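Local coordinates for protein transposable element Tc3 transposase (Caenorhabditis elegans, PDB 1TC3) that binds the terminal inverted repeats of the Tc3 transposon, here through its specific DNA-binding domain, and makes the double-strand breaks that excise the element for insertion elsewhere, at residues Glu26-Arg29 against Ser34-Cys37; Arg39-Leu42 against Ser47-Thr50. One frame throughout, in Å; residues are numbered along the deposited sequence.

How the contacts relate
Both contacts use helix 35-43, the DNA-reading helix of the helix-turn-helix unit, but from different ends, and both bury little area between their segments. Contact 1 lies at the surface, where the helix start meets helix 24-31: the segments merely touch, through a serine hydroxyl and an arginine stem, while residues 34-37 bond to phosphate and bases. Contact 2 is partly buried, with Tyr41 in the interior, and joins the later helix to the following loop through one aromatic pair, flanked by bonds from Tyr48 and Arg39 to phosphates of the two strands. The centres of contact 1 and contact 2 are about 14 Å apart. Met27 SD of contact 1 packs 3.7 Å from Leu42 CD1 of contact 2.

Contact 1. Residues Glu26-Arg29 against Ser34-Cys37; sequences EMSR and SRHC. With nucleotides of chain B; nucleotides of chain A.
The helix-turn-helix unit brings Ser28, on helix 24-31, against Ser34 and Arg35, where the DNA-reading helix 35-43 begins. The protein-protein touch is small: Ser28 OG lies 3.3 Å from Arg35 CG, the hydroxyl leaning on the arginine's aliphatic stem. That hydroxyl also makes a weak hydrogen bond to Leu24 O, one turn back in its own helix.

Residues 34-37 turn most of their polar groups to the DNA. Ser34 is the N-cap: Cys37 N donates to Ser34 OG over 3.1 Å at a nearly straight 175°. With OG set between the backbone N and the carbonyl carbon (chi1 77°), the hydroxyl can take this bond and also donate to OP2 of DG10 of chain B, 2.8 Å from Ser34 OG. Ser34 N gives the same OP2 a second hydrogen bond, and a phosphate seated there is probably stabilised by the helix dipole.

Beyond its stem, the Arg35 chain bends at chi3 and presents its guanidinium to the major-groove edge of DG8 of chain A. Arg35 NH1 donates to DG8 N7 at 2.8 Å. Arg35 NH2 reaches the same N7 at 3.1 Å and makes a weak, bent bond to DG8 O6 (128°). His36 ND1 is placed to donate to N7 of DG10 of chain B at 2.9 Å, a bond to be read with caution because CE1 is modelled too near DG10 O6. A capped start held to the phosphate backbone and a first turn set in the major groove are what is expected of a recognition helix in a helix-turn-helix domain.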
loop_
_atom_site.group_PDB
_atom_site.type_symbol
_atom_site.label_atom_id
_atom_site.label_comp_id
_atom_site.label_asym_id
_atom_site.label_seq_id
_atom_site.Cartn_x
_atom_site.Cartn_y
_atom_site.Cartn_z
ATOM N N GLU C 26 -8.252 7.282 1.739
ATOM C CA GLU C 26 -7.476 8.186 2.551
ATOM C C GLU C 26 -6.002 7.804 2.511
ATOM O O GLU C 26 -5.068 8.624 2.447
ATOM C CB GLU C 26 -8.016 8.308 3.975
ATOM C CG GLU C 26 -7.357 9.465 4.756
ATOM C CD GLU C 26 -7.982 9.650 6.112
ATOM O OE1 GLU C 26 -8.557 8.563 6.563
ATOM O OE2 GLU C 26 -7.967 10.710 6.723
ATOM N N MET C 27 -5.801 6.501 2.504
ATOM C CA MET C 27 -4.482 5.911 2.432
ATOM C C MET C 27 -3.750 6.480 1.215
ATOM O O MET C 27 -2.642 6.983 1.278
ATOM C CB MET C 27 -4.705 4.397 2.288
ATOM C CG MET C 27 -4.565 3.678 3.609
ATOM S SD MET C 27 -4.785 1.890 3.470
ATOM C CE MET C 27 -4.453 1.528 5.218
ATOM N N SER C 28 -4.376 6.447 0.061
ATOM C CA SER C 28 -3.689 7.003 -1.077
ATOM C C SER C 28 -3.337 8.413 -0.840
ATOM O O SER C 28 -2.259 8.855 -1.133
ATOM C CB SER C 28 -4.537 7.035 -2.336
ATOM O OG SER C 28 -4.953 5.716 -2.609
ATOM N N ARG C 29 -4.265 9.161 -0.339
ATOM C CA ARG C 29 -3.928 10.548 -0.194
ATOM C C ARG C 29 -2.776 10.723 0.727
ATOM O O ARG C 29 -1.869 11.534 0.508
ATOM C CB ARG C 29 -5.120 11.395 0.210
ATOM C CG ARG C 29 -6.345 11.167 -0.662
ATOM C CD ARG C 29 -7.456 12.121 -0.263
ATOM N NE ARG C 29 -8.577 11.446 0.370
ATOM C CZ ARG C 29 -8.793 11.458 1.672
ATOM N NH1 ARG C 29 -7.995 12.129 2.533
ATOM N NH2 ARG C 29 -9.861 10.782 2.103
ATOM N N SER C 34 -1.404 5.291 -5.675
ATOM C CA SER C 34 -2.640 4.827 -6.258
ATOM C C SER C 34 -3.303 3.801 -5.338
ATOM O O SER C 34 -2.660 3.106 -4.546
ATOM C CB SER C 34 -2.323 4.172 -7.603
ATOM O OG SER C 34 -1.787 2.869 -7.408
ATOM N N ARG C 35 -4.624 3.721 -5.460
ATOM C CA ARG C 35 -5.424 2.824 -4.666
ATOM C C ARG C 35 -5.069 1.416 -5.055
ATOM O O ARG C 35 -4.987 0.527 -4.201
ATOM C CB ARG C 35 -6.912 3.130 -4.890
ATOM C CG ARG C 35 -7.505 4.240 -4.006
ATOM C CD ARG C 35 -9.002 4.477 -4.179
ATOM N NE ARG C 35 -9.401 4.740 -5.559
ATOM C CZ ARG C 35 -10.282 3.995 -6.199
ATOM N NH1 ARG C 35 -10.883 2.963 -5.583
ATOM N NH2 ARG C 35 -10.583 4.289 -7.467
ATOM N N HIS C 36 -4.835 1.302 -6.374
ATOM C CA HIS C 36 -4.465 0.078 -7.033
ATOM C C HIS C 36 -3.299 -0.586 -6.337
ATOM O O HIS C 36 -3.388 -1.729 -5.901
ATOM C CB HIS C 36 -4.147 0.288 -8.527
ATOM C CG HIS C 36 -4.115 -0.988 -9.319
ATOM N ND1 HIS C 36 -3.880 -0.978 -10.683
ATOM C CD2 HIS C 36 -4.286 -2.282 -8.921
ATOM C CE1 HIS C 36 -3.960 -2.254 -11.077
ATOM N NE2 HIS C 36 -4.208 -3.061 -10.049
ATOM N N CYS C 37 -2.170 0.088 -6.215
ATOM C CA CYS C 37 -1.131 -0.650 -5.556
ATOM C C CYS C 37 -1.532 -0.981 -4.154
ATOM O O CYS C 37 -1.509 -2.141 -3.712
ATOM C CB CYS C 37 0.269 -0.044 -5.616
ATOM S SG CYS C 37 0.162 1.715 -5.400
ATOM P P DG B 10 1.775 4.569 -8.381
ATOM O OP1 DG B 10 2.413 5.878 -8.117
ATOM O OP2 DG B 10 0.822 3.990 -7.417
ATOM O "O5'" DG B 10 1.197 4.588 -9.884
ATOM C "C5'" DG B 10 1.655 5.490 -10.850
ATOM C "C4'" DG B 10 0.628 5.687 -11.965
ATOM O "O4'" DG B 10 0.038 4.430 -12.349
ATOM C "C3'" DG B 10 -0.555 6.587 -11.600
ATOM O "O3'" DG B 10 -0.502 7.796 -12.327
ATOM C "C2'" DG B 10 -1.824 5.778 -11.920
ATOM C "C1'" DG B 10 -1.308 4.636 -12.780
ATOM N N9 DG B 10 -1.949 3.341 -12.588
ATOM C C8 DG B 10 -1.978 2.544 -11.464
ATOM N N7 DG B 10 -2.480 1.349 -11.669
ATOM C C5 DG B 10 -2.658 1.323 -13.045
ATOM C C6 DG B 10 -3.167 0.298 -13.819
ATOM O O6 DG B 10 -3.504 -0.812 -13.423
ATOM N N1 DG B 10 -3.223 0.641 -15.163
ATOM C C2 DG B 10 -2.849 1.867 -15.667
ATOM N N2 DG B 10 -2.997 1.995 -16.984
ATOM N N3 DG B 10 -2.351 2.866 -14.938
ATOM C C4 DG B 10 -2.313 2.524 -13.633
ATOM P P DG A 8 -12.572 -1.389 -3.178
ATOM O OP1 DG A 8 -11.956 -2.475 -2.405
ATOM O OP2 DG A 8 -11.781 -0.226 -3.650
ATOM O "O5'" DG A 8 -13.324 -2.078 -4.369
ATOM C "C5'" DG A 8 -13.133 -1.739 -5.656
ATOM C "C4'" DG A 8 -14.272 -2.341 -6.445
ATOM O "O4'" DG A 8 -15.203 -1.331 -6.788
ATOM C "C3'" DG A 8 -13.878 -2.976 -7.763
ATOM O "O3'" DG A 8 -14.355 -4.251 -7.737
ATOM C "C2'" DG A 8 -14.503 -2.135 -8.870
ATOM C "C1'" DG A 8 -14.879 -0.899 -8.090
ATOM N N9 DG A 8 -13.892 0.175 -8.012
ATOM C C8 DG A 8 -13.188 0.877 -7.064
ATOM N N7 DG A 8 -12.508 1.887 -7.538
ATOM C C5 DG A 8 -12.849 1.931 -8.877
ATOM C C6 DG A 8 -12.476 2.844 -9.892
ATOM O O6 DG A 8 -11.690 3.792 -9.823
ATOM N N1 DG A 8 -13.097 2.567 -11.085
ATOM C C2 DG A 8 -13.914 1.515 -11.271
ATOM N N2 DG A 8 -14.337 1.383 -12.505
ATOM N N3 DG A 8 -14.257 0.623 -10.354
ATOM C C4 DG A 8 -13.729 0.913 -9.175
ATOM P P DA B 9 2.263 -2.371 -8.346
ATOM O OP1 DA B 9 3.297 -2.548 -7.302
ATOM O OP2 DA B 9 0.901 -2.918 -8.129
ATOM O "O5'" DA B 9 2.205 -0.802 -8.629
ATOM C "C5'" DA B 9 3.411 -0.212 -8.857
ATOM C "C4'" DA B 9 3.230 1.181 -9.395
ATOM O "O4'" DA B 9 2.817 1.162 -10.781
ATOM C "C3'" DA B 9 2.237 2.034 -8.636
ATOM O "O3'" DA B 9 2.785 3.385 -8.524
ATOM C "C2'" DA B 9 0.971 1.843 -9.471
ATOM C "C1'" DA B 9 1.430 1.355 -10.850
ATOM N N9 DA B 9 0.795 0.106 -11.303
ATOM C C8 DA B 9 0.263 -0.942 -10.606
ATOM N N7 DA B 9 -0.225 -1.898 -11.349
ATOM C C5 DA B 9 -0.065 -1.429 -12.637
ATOM C C6 DA B 9 -0.378 -1.993 -13.878
ATOM N N6 DA B 9 -1.009 -3.175 -14.004
ATOM N N1 DA B 9 -0.043 -1.293 -14.981
ATOM C C2 DA B 9 0.595 -0.127 -14.841
ATOM N N3 DA B 9 0.957 0.493 -13.713
ATOM C C4 DA B 9 0.590 -0.214 -12.632
#

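Contact 2. Residues Arg39-Leu42 against Ser47-Thr50. Unlike the reference sequence in segment 39-42: Val40 (reference Glu). With nucleotides of chain A; nucleotides of chain B.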
loop_
_atom_site.group_PDB
_atom_site.type_symbol
_atom_site.label_atom_id
_atom_site.label_comp_id
_atom_site.label_asym_id
_atom_site.label_seq_id
_atom_site.Cartn_x
_atom_site.Cartn_y
_atom_site.Cartn_z
ATOM N N ARG C 39 -4.253 -1.407 -2.747
ATOM C CA ARG C 39 -5.190 -2.512 -2.658
ATOM C C ARG C 39 -4.475 -3.843 -2.717
ATOM O O ARG C 39 -4.340 -4.554 -1.708
ATOM C CB ARG C 39 -6.246 -2.419 -3.724
ATOM C CG ARG C 39 -7.590 -2.986 -3.307
ATOM C CD ARG C 39 -8.580 -2.989 -4.466
ATOM N NE ARG C 39 -9.254 -1.706 -4.704
ATOM C CZ ARG C 39 -8.845 -0.790 -5.555
ATOM N NH1 ARG C 39 -7.726 -0.972 -6.249
ATOM N NH2 ARG C 39 -9.513 0.335 -5.682
ATOM N N VAL C 40 -3.989 -4.137 -3.923
ATOM C CA VAL C 40 -3.274 -5.360 -4.210
ATOM C C VAL C 40 -2.348 -5.787 -3.082
ATOM O O VAL C 40 -2.419 -6.916 -2.617
ATOM C CB VAL C 40 -2.506 -5.268 -5.524
ATOM C CG1 VAL C 40 -2.086 -6.653 -5.973
ATOM C CG2 VAL C 40 -3.343 -4.651 -6.626
ATOM N N TYR C 41 -1.496 -4.872 -2.639
ATOM C CA TYR C 41 -0.558 -5.137 -1.568
ATOM C C TYR C 41 -1.207 -5.570 -0.270
ATOM O O TYR C 41 -0.759 -6.516 0.356
ATOM C CB TYR C 41 0.286 -3.902 -1.243
ATOM C CG TYR C 41 1.030 -4.053 0.076
ATOM C CD1 TYR C 41 2.081 -4.956 0.190
ATOM C CD2 TYR C 41 0.672 -3.324 1.211
ATOM C CE1 TYR C 41 2.798 -5.099 1.375
ATOM C CE2 TYR C 41 1.357 -3.465 2.419
ATOM C CZ TYR C 41 2.425 -4.357 2.491
ATOM O OH TYR C 41 3.106 -4.486 3.654
ATOM N N LEU C 42 -2.228 -4.847 0.168
ATOM C CA LEU C 42 -2.855 -5.193 1.418
ATOM C C LEU C 42 -3.602 -6.509 1.311
ATOM O O LEU C 42 -3.872 -7.193 2.305
ATOM C CB LEU C 42 -3.769 -4.078 1.996
ATOM C CG LEU C 42 -3.030 -2.768 2.305
ATOM C CD1 LEU C 42 -4.037 -1.637 2.453
ATOM C CD2 LEU C 42 -2.331 -2.884 3.643
ATOM N N SER C 47 3.102 -11.811 -0.456
ATOM C CA SER C 47 3.280 -12.058 -1.866
ATOM C C SER C 47 3.877 -10.918 -2.654
ATOM O O SER C 47 4.406 -11.112 -3.755
ATOM C CB SER C 47 2.096 -12.729 -2.523
ATOM O OG SER C 47 2.215 -14.122 -2.284
ATOM N N TYR C 48 3.819 -9.733 -2.073
ATOM C CA TYR C 48 4.397 -8.579 -2.740
ATOM C C TYR C 48 5.869 -8.822 -2.945
ATOM O O TYR C 48 6.562 -9.228 -2.007
ATOM C CB TYR C 48 4.235 -7.289 -1.921
ATOM C CG TYR C 48 4.390 -6.017 -2.722
ATOM C CD1 TYR C 48 3.402 -5.610 -3.613
ATOM C CD2 TYR C 48 5.488 -5.183 -2.559
ATOM C CE1 TYR C 48 3.499 -4.417 -4.330
ATOM C CE2 TYR C 48 5.621 -3.997 -3.285
ATOM C CZ TYR C 48 4.622 -3.614 -4.176
ATOM O OH TYR C 48 4.753 -2.451 -4.896
ATOM N N GLY C 49 6.327 -8.570 -4.166
ATOM C CA GLY C 49 7.726 -8.775 -4.503
ATOM C C GLY C 49 8.024 -10.191 -4.982
ATOM O O GLY C 49 9.149 -10.499 -5.347
ATOM N N THR C 50 7.008 -11.052 -4.974
ATOM C CA THR C 50 7.162 -12.419 -5.431
ATOM C C THR C 50 6.741 -12.508 -6.891
ATOM O O THR C 50 5.560 -12.660 -7.187
ATOM C CB THR C 50 6.320 -13.395 -4.588
ATOM O OG1 THR C 50 6.610 -13.195 -3.223
ATOM C CG2 THR C 50 6.648 -14.837 -4.970
ATOM P P DG A 8 -12.572 -1.389 -3.178
ATOM O OP1 DG A 8 -11.956 -2.475 -2.405
ATOM O OP2 DG A 8 -11.781 -0.226 -3.650
ATOM O "O5'" DG A 8 -13.324 -2.078 -4.369
ATOM C "C5'" DG A 8 -13.133 -1.739 -5.656
ATOM C "C4'" DG A 8 -14.272 -2.341 -6.445
ATOM O "O4'" DG A 8 -15.203 -1.331 -6.788
ATOM C "C3'" DG A 8 -13.878 -2.976 -7.763
ATOM O "O3'" DG A 8 -14.355 -4.251 -7.737
ATOM C "C2'" DG A 8 -14.503 -2.135 -8.870
ATOM C "C1'" DG A 8 -14.879 -0.899 -8.090
ATOM N N9 DG A 8 -13.892 0.175 -8.012
ATOM C C8 DG A 8 -13.188 0.877 -7.064
ATOM N N7 DG A 8 -12.508 1.887 -7.538
ATOM C C5 DG A 8 -12.849 1.931 -8.877
ATOM C C6 DG A 8 -12.476 2.844 -9.892
ATOM O O6 DG A 8 -11.690 3.792 -9.823
ATOM N N1 DG A 8 -13.097 2.567 -11.085
ATOM C C2 DG A 8 -13.914 1.515 -11.271
ATOM N N2 DG A 8 -14.337 1.383 -12.505
ATOM N N3 DG A 8 -14.257 0.623 -10.354
ATOM C C4 DG A 8 -13.729 0.913 -9.175
ATOM P P DT A 9 -13.422 -5.248 -8.532
ATOM O OP1 DT A 9 -13.744 -6.652 -8.120
ATOM O OP2 DT A 9 -12.030 -4.747 -8.389
ATOM O "O5'" DT A 9 -14.079 -4.860 -9.949
ATOM C "C5'" DT A 9 -13.791 -5.414 -11.187
ATOM C "C4'" DT A 9 -13.830 -4.332 -12.241
ATOM O "O4'" DT A 9 -13.378 -3.096 -11.705
ATOM C "C3'" DT A 9 -12.863 -4.664 -13.348
ATOM O "O3'" DT A 9 -13.653 -5.172 -14.378
ATOM C "C2'" DT A 9 -12.171 -3.362 -13.732
ATOM C "C1'" DT A 9 -12.656 -2.391 -12.685
ATOM N N1 DT A 9 -11.675 -1.501 -11.979
ATOM C C2 DT A 9 -11.176 -0.336 -12.488
ATOM O O2 DT A 9 -11.344 -0.016 -13.642
ATOM N N3 DT A 9 -10.465 0.458 -11.628
ATOM C C4 DT A 9 -10.192 0.193 -10.322
ATOM O O4 DT A 9 -9.480 1.002 -9.736
ATOM C C5 DT A 9 -10.745 -1.069 -9.819
ATOM C C7 DT A 9 -10.515 -1.544 -8.415
ATOM C C6 DT A 9 -11.475 -1.820 -10.658
ATOM P P DA B 9 2.263 -2.371 -8.346
ATOM O OP1 DA B 9 3.297 -2.548 -7.302
ATOM O OP2 DA B 9 0.901 -2.918 -8.129
ATOM O "O5'" DA B 9 2.205 -0.802 -8.629
ATOM C "C5'" DA B 9 3.411 -0.212 -8.857
ATOM C "C4'" DA B 9 3.230 1.181 -9.395
ATOM O "O4'" DA B 9 2.817 1.162 -10.781
ATOM C "C3'" DA B 9 2.237 2.034 -8.636
ATOM O "O3'" DA B 9 2.785 3.385 -8.524
ATOM C "C2'" DA B 9 0.971 1.843 -9.471
ATOM C "C1'" DA B 9 1.430 1.355 -10.850
ATOM N N9 DA B 9 0.795 0.106 -11.303
ATOM C C8 DA B 9 0.263 -0.942 -10.606
ATOM N N7 DA B 9 -0.225 -1.898 -11.349
ATOM C C5 DA B 9 -0.065 -1.429 -12.637
ATOM C C6 DA B 9 -0.378 -1.993 -13.878
ATOM N N6 DA B 9 -1.009 -3.175 -14.004
ATOM N N1 DA B 9 -0.043 -1.293 -14.981
ATOM C C2 DA B 9 0.595 -0.127 -14.841
ATOM N N3 DA B 9 0.957 0.493 -13.713
ATOM C C4 DA B 9 0.590 -0.214 -12.632
#
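Tyr41 and Tyr48 come within 6.1 Å at their CA atoms, where helix 35-43 passes a type II beta turn that runs from Ser47 to Thr50 and is closed by Thr50 N bonding to Ser47 O. This loop follows the recognition helix of the helix-turn-helix domain, and Gly49, in a poorly ordered part of it, has a positive phi at which a side chain would probably press on the carbonyl O of Tyr48.

The two tyrosines make a T-shaped pair. Tyr41 turns its edge toward the face of Tyr48, with centroids 5.5 Å apart and planes at 82°. The touch is made by Tyr41 CD1, which lies 3.8 Å from Tyr48 CB and nearly as close to the start of the Tyr48 ring. With CG anti to the backbone N (chi1 166°), the Tyr41 ring is carried to where this CD1 edge meets the loop, and its hydroxyl runs on to a hydrogen bond with Asp15 OD1 on helix 8-19, which ties loop, recognition helix and first helix together.

Away from this pair, Arg39 reaches chain A of the DNA. Its NE and NH2 each donate to OP2 of DG8 of chain A, both at 3.1 Å, while the methyl C7 of DT9 of chain A sits 3.3 Å above the centre of the guanidinium plane. A leucine here is likely to leave that phosphate without its two-pronged charged partner and the thymine methyl without the flat group facing it.

Tyr48 carries the loop itself to the other strand, chain B: its hydroxyl accepts from Leu6 N and donates to OP1 of DA9 of chain B, with Tyr48 OH and that oxygen 2.8 Å apart.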